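Local coordinates for HTH-type transcriptional regulator TreR (Bacillus subtilis, PDB 2OGG), which represses transcription of the trePA trehalose operon in Bacillus subtilis and is able to bind trehalose-6-phosphate, the chain here being its effector-binding UTRA domain, at residues Arg30-Leu33 / Asp34-Ile37; Leu66-Glu69 / Ile70-Ser74. All blocks are in the same frame, centred on the assembly; numbering follows the deposited sequence.

Overall arrangement
After the first strand and helix 23-29, the chain makes the turn of interaction 1 and enters strand 37-46; this contact closes the short connection between helix and sheet. The hairpin of strands 37-46 and 49-59 follows, and then comes interaction 2, where residues 66-74 carry the short helix 68-71 on the same sheet and lead into helix 75-83. The two contacts lie in series, neither nested nor crossing, with centres 22 Å apart and nearest atoms about 8 Å apart. Strand 37-46 relates them: I37 of interaction 1 begins it, and further along it V40 and R42 meet C71 of interaction 2. Each contact also holds a sulfate.

Interaction 1: residues Arg30-Leu33 / Asp34-Ile37. With SO4 (sulfate ion), chain D.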
loop_
_atom_site.group_PDB
_atom_site.type_symbol
_atom_site.label_atom_id
_atom_site.label_comp_id
_atom_site.label_asym_id
_atom_site.label_seq_id
_atom_site.Cartn_x
_atom_site.Cartn_y
_atom_site.Cartn_z
ATOM N N ARG A 30 6.720 15.690 -17.431
ATOM C CA ARG A 30 6.910 15.161 -18.780
ATOM C C ARG A 30 5.980 15.811 -19.800
ATOM O O ARG A 30 5.297 15.127 -20.554
ATOM C CB ARG A 30 6.746 13.646 -18.800
ATOM C CG ARG A 30 7.967 12.866 -18.332
ATOM C CD ARG A 30 7.525 11.458 -17.906
ATOM N NE ARG A 30 8.611 10.705 -17.284
ATOM C CZ ARG A 30 8.434 9.646 -16.490
ATOM N NH1 ARG A 30 7.212 9.215 -16.207
ATOM N NH2 ARG A 30 9.482 9.034 -15.962
ATOM N N ALA A 31 5.940 17.138 -19.790
ATOM C CA ALA A 31 5.114 17.919 -20.718
ATOM C C ALA A 31 5.962 18.556 -21.827
ATOM O O ALA A 31 7.084 19.000 -21.561
ATOM C CB ALA A 31 4.389 19.016 -19.953
ATOM N N ASN A 32 5.349 18.759 -23.001
ATOM C CA ASN A 32 5.971 19.497 -24.114
ATOM C C ASN A 32 5.700 21.010 -24.081
ATOM O O ASN A 32 4.785 21.508 -23.388
ATOM C CB ASN A 32 5.443 19.001 -25.468
ATOM C CG ASN A 32 5.511 17.497 -25.625
ATOM O OD1 ASN A 32 6.506 16.862 -25.263
ATOM N ND2 ASN A 32 4.520 16.942 -26.315
ATOM N N LEU A 33 6.375 21.689 -25.005
ATOM C CA LEU A 33 6.096 23.065 -25.352
ATOM C C LEU A 33 4.629 23.422 -25.580
ATOM O O LEU A 33 4.120 24.413 -25.066
ATOM C CB LEU A 33 6.839 24.041 -24.467
ATOM C CG LEU A 33 7.338 25.337 -25.094
ATOM C CD1 LEU A 33 7.558 26.353 -23.974
ATOM C CD2 LEU A 33 8.631 25.069 -25.867
ATOM N N ASP A 34 3.924 22.563 -26.300
ATOM C CA ASP A 34 2.580 22.883 -26.742
ATOM C C ASP A 34 1.519 22.159 -25.917
ATOM O O ASP A 34 0.564 21.603 -26.469
ATOM C CB ASP A 34 2.434 22.544 -28.227
ATOM C CG ASP A 34 3.225 21.306 -28.621
ATOM O OD1 ASP A 34 2.587 20.279 -28.944
ATOM O OD2 ASP A 34 4.478 21.339 -28.542
ATOM N N ASP A 35 1.799 22.008 -24.627
ATOM C CA ASP A 35 0.850 21.436 -23.698
ATOM C C ASP A 35 0.442 22.567 -22.776
ATOM O O ASP A 35 1.282 23.351 -22.355
ATOM C CB ASP A 35 1.517 20.341 -22.864
ATOM C CG ASP A 35 1.605 19.009 -23.594
ATOM O OD1 ASP A 35 0.621 18.630 -24.288
ATOM O OD2 ASP A 35 2.618 18.296 -23.378
ATOM N N ASP A 36 -0.852 22.727 -22.555
ATOM C CA ASP A 36 -1.331 23.763 -21.657
ATOM C C ASP A 36 -1.405 23.182 -20.250
ATOM O O ASP A 36 -2.059 22.162 -20.018
ATOM C CB ASP A 36 -2.689 24.298 -22.122
ATOM C CG ASP A 36 -2.553 25.371 -23.204
ATOM O OD1 ASP A 36 -1.436 25.924 -23.356
ATOM O OD2 ASP A 36 -3.583 25.734 -23.831
ATOM N N ILE A 37 -0.712 23.827 -19.323
ATOM C CA ILE A 37 -0.559 23.309 -17.979
ATOM C C ILE A 37 -1.150 24.312 -17.002
ATOM O O ILE A 37 -0.908 25.501 -17.123
ATOM C CB ILE A 37 0.954 23.135 -17.631
ATOM C CG1 ILE A 37 1.591 22.076 -18.533
ATOM C CG2 ILE A 37 1.138 22.751 -16.178
ATOM C CD1 ILE A 37 0.925 20.738 -18.417
HETATM S S SO4 D . -3.556 21.470 -24.748
HETATM O O1 SO4 D . -2.527 21.061 -23.788
HETATM O O2 SO4 D . -4.382 20.299 -25.062
HETATM O O3 SO4 D . -4.425 22.516 -24.181
HETATM O O4 SO4 D . -2.893 21.989 -25.950
#
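N32 and D35 hold the turn together through two reciprocal hydrogen bonds. The backbone one belongs to a type I beta turn from N32 to D35: D35 N donates to N32 O at 3.3 Å. It approaches from above the carbonyl, 59° out of its plane, and so is not aimed at a lone pair. In the other direction the D35 carboxylate reaches back to the start of the turn, where its OD2 accepts from N32 N at 2.8 Å. The amide N-H meets that oxygen on its anti side and somewhat out of the carboxylate plane. A first torsion of -81° sets D35 CG beside its own backbone N and anti to its carbonyl carbon, which turns the carboxylate toward N32.

The van der Waals contacts lie around these bonds. The N32 side-chain amide runs obliquely past the D35 carboxylate with the two planes only 17° apart, and N32 CB is 3.6 Å from D35 OD2. A31 CB also approaches that oxygen, at 3.9 Å. The apolar contact is looser, I37 CD1 lying 4.2 Å from A31 CB.

Anion binding occupies the far end of the turn. D36 N points almost straight at sulfate O1, 2.7 Å away. D36 OD2 lies 3.3 Å from O3 of the same ion, a close approach of two anionic groups that is probably unfavourable in itself; the sulfate probably came from the crystallisation liquor. D35 OD1 has a long, weak ion pair with K61.

This turn joins helix 23-29, which R30 leaves with positive phi, to strand 37-46. A31, D35 and I37 rest on F59 of strand 49-59, L33 touches Q26 and I37 touches L29 of the helix, while I37 pairs through its backbone with E19 of strand 11-19.

Interaction 2: residues Leu66-Glu69 / Ile70-Ser74; sequences LTKE and ICENS. With SO4 (sulfate ion), chain C.
After T67 the backbone winds through the short helix 68-71, in which E72 N donates to K68 O at 3.2 Å while C71 N bonds only weakly to T67 O and K68 O. T67 is its N-cap: with chi1 at 73°, OG1 stands between the residue's own N and carbonyl carbon, facing the first turn. There it accepts from I70 N at 3.2 Å and, weakly, from E69 N.

On the sheet side, L66 lays CD1 obliquely against I70 CG2, 3.9 Å away, and its other methyl, CD2, lies 4.3 Å from C71 SG. L66 packs on F16 and W38 of the sheet, and both L66 and I70 on Y78 of helix 75-83. On the outer side, the bent end of K68 brings NZ within 3.3 Å of E72 OE2, a weak salt bridge. Further along, the N73 amide lies alongside the E69 side chain, and ND2 donates to E69 O at 2.6 Å, tilted 29° from the carbonyl plane.

S74 precedes the next helix as its N-cap. Its OG accepts from E77 N and donates to sulfate O2 at 2.5 Å, so one hydroxyl both caps helix 75-83 and grips the anion. I75 N, Y76 N, R42 and R44 complete the sulfate site.

The chemistry is thus divided between a turn tied by its own polar groups and an anion site at a helix N terminus, where backbone amides and two arginines would favour an anion. Although the sulfate probably came from the crystallisation liquor, this arrangement is consistent with a place for the phosphate of trehalose-6-phosphate.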
loop_
_atom_site.group_PDB
_atom_site.type_symbol
_atom_site.label_atom_id
_atom_site.label_comp_id
_atom_site.label_asym_id
_atom_site.label_seq_id
_atom_site.Cartn_x
_atom_site.Cartn_y
_atom_site.Cartn_z
ATOM N N LEU A 66 -11.212 25.138 -14.477
ATOM C CA LEU A 66 -10.744 25.325 -13.128
ATOM C C LEU A 66 -11.034 26.755 -12.696
ATOM O O LEU A 66 -11.157 27.653 -13.536
ATOM C CB LEU A 66 -9.262 25.009 -13.069
ATOM C CG LEU A 66 -8.614 24.903 -11.682
ATOM C CD1 LEU A 66 -9.075 23.634 -10.974
ATOM C CD2 LEU A 66 -7.073 24.921 -11.825
ATOM N N THR A 67 -11.124 26.969 -11.391
ATOM C CA THR A 67 -11.345 28.299 -10.876
ATOM C C THR A 67 -10.524 28.608 -9.619
ATOM O O THR A 67 -10.111 27.701 -8.895
ATOM C CB THR A 67 -12.820 28.506 -10.570
ATOM O OG1 THR A 67 -13.152 27.761 -9.396
ATOM C CG2 THR A 67 -13.661 28.031 -11.755
ATOM N N LYS A 68 -10.342 29.896 -9.326
ATOM C CA LYS A 68 -9.726 30.287 -8.047
ATOM C C LYS A 68 -10.465 29.738 -6.800
ATOM O O LYS A 68 -9.828 29.445 -5.788
ATOM C CB LYS A 68 -9.559 31.797 -7.947
ATOM C CG LYS A 68 -9.164 32.328 -6.570
ATOM C CD LYS A 68 -8.644 33.771 -6.704
ATOM C CE LYS A 68 -8.710 34.522 -5.400
ATOM N NZ LYS A 68 -10.100 34.785 -5.000
ATOM N N GLU A 69 -11.766 29.473 -6.926
ATOM C CA GLU A 69 -12.565 29.031 -5.794
ATOM C C GLU A 69 -12.317 27.561 -5.488
ATOM O O GLU A 69 -12.332 27.150 -4.332
ATOM C CB GLU A 69 -14.042 29.258 -6.062
ATOM C CG GLU A 69 -14.913 28.976 -4.864
ATOM C CD GLU A 69 -16.312 29.561 -5.015
ATOM O OE1 GLU A 69 -16.450 30.810 -5.108
ATOM O OE2 GLU A 69 -17.277 28.762 -5.044
ATOM N N ILE A 70 -12.033 26.784 -6.527
ATOM C CA ILE A 70 -11.701 25.382 -6.358
ATOM C C ILE A 70 -10.337 25.182 -5.677
ATOM O O ILE A 70 -10.239 24.396 -4.732
ATOM C CB ILE A 70 -11.808 24.632 -7.699
ATOM C CG1 ILE A 70 -13.295 24.396 -8.039
ATOM C CG2 ILE A 70 -11.110 23.295 -7.634
ATOM C CD1 ILE A 70 -13.554 23.925 -9.470
ATOM N N CYS A 71 -9.418 26.121 -5.916
ATOM C CA CYS A 71 -8.099 26.093 -5.310
ATOM C C CYS A 71 -8.108 26.518 -3.851
ATOM O O CYS A 71 -7.219 26.143 -3.077
ATOM C CB CYS A 71 -7.155 27.001 -6.081
ATOM S SG CYS A 71 -7.033 26.550 -7.812
ATOM N N GLU A 72 -9.068 27.356 -3.483
ATOM C CA GLU A 72 -9.196 27.761 -2.103
ATOM C C GLU A 72 -9.890 26.664 -1.307
ATOM O O GLU A 72 -9.894 26.668 -0.084
ATOM C CB GLU A 72 -9.952 29.080 -2.018
ATOM C CG GLU A 72 -9.265 30.172 -2.806
ATOM C CD GLU A 72 -9.999 31.499 -2.767
ATOM O OE1 GLU A 72 -11.243 31.496 -2.917
ATOM O OE2 GLU A 72 -9.313 32.545 -2.662
ATOM N N ASN A 73 -10.387 25.668 -2.023
ATOM C CA ASN A 73 -11.030 24.533 -1.403
ATOM C C ASN A 73 -10.141 23.282 -1.570
ATOM O O ASN A 73 -8.991 23.301 -1.147
ATOM C CB ASN A 73 -12.472 24.403 -1.908
ATOM C CG ASN A 73 -13.377 25.539 -1.368
ATOM O OD1 ASN A 73 -13.752 25.543 -0.191
ATOM N ND2 ASN A 73 -13.647 26.545 -2.199
ATOM N N SER A 74 -10.545 22.294 -2.347
ATOM C CA SER A 74 -9.641 21.166 -2.530
ATOM C C SER A 74 -9.435 20.855 -3.983
ATOM O O SER A 74 -10.396 20.651 -4.720
ATOM C CB SER A 74 -10.144 19.915 -1.827
ATOM O OG SER A 74 -9.466 18.773 -2.308
HETATM S S SO4 C . -5.815 19.975 -1.983
HETATM O O1 SO4 C . -4.834 19.290 -2.812
HETATM O O2 SO4 C . -7.021 19.184 -1.836
HETATM O O3 SO4 C . -5.342 20.179 -0.626
HETATM O O4 SO4 C . -6.102 21.225 -2.660
#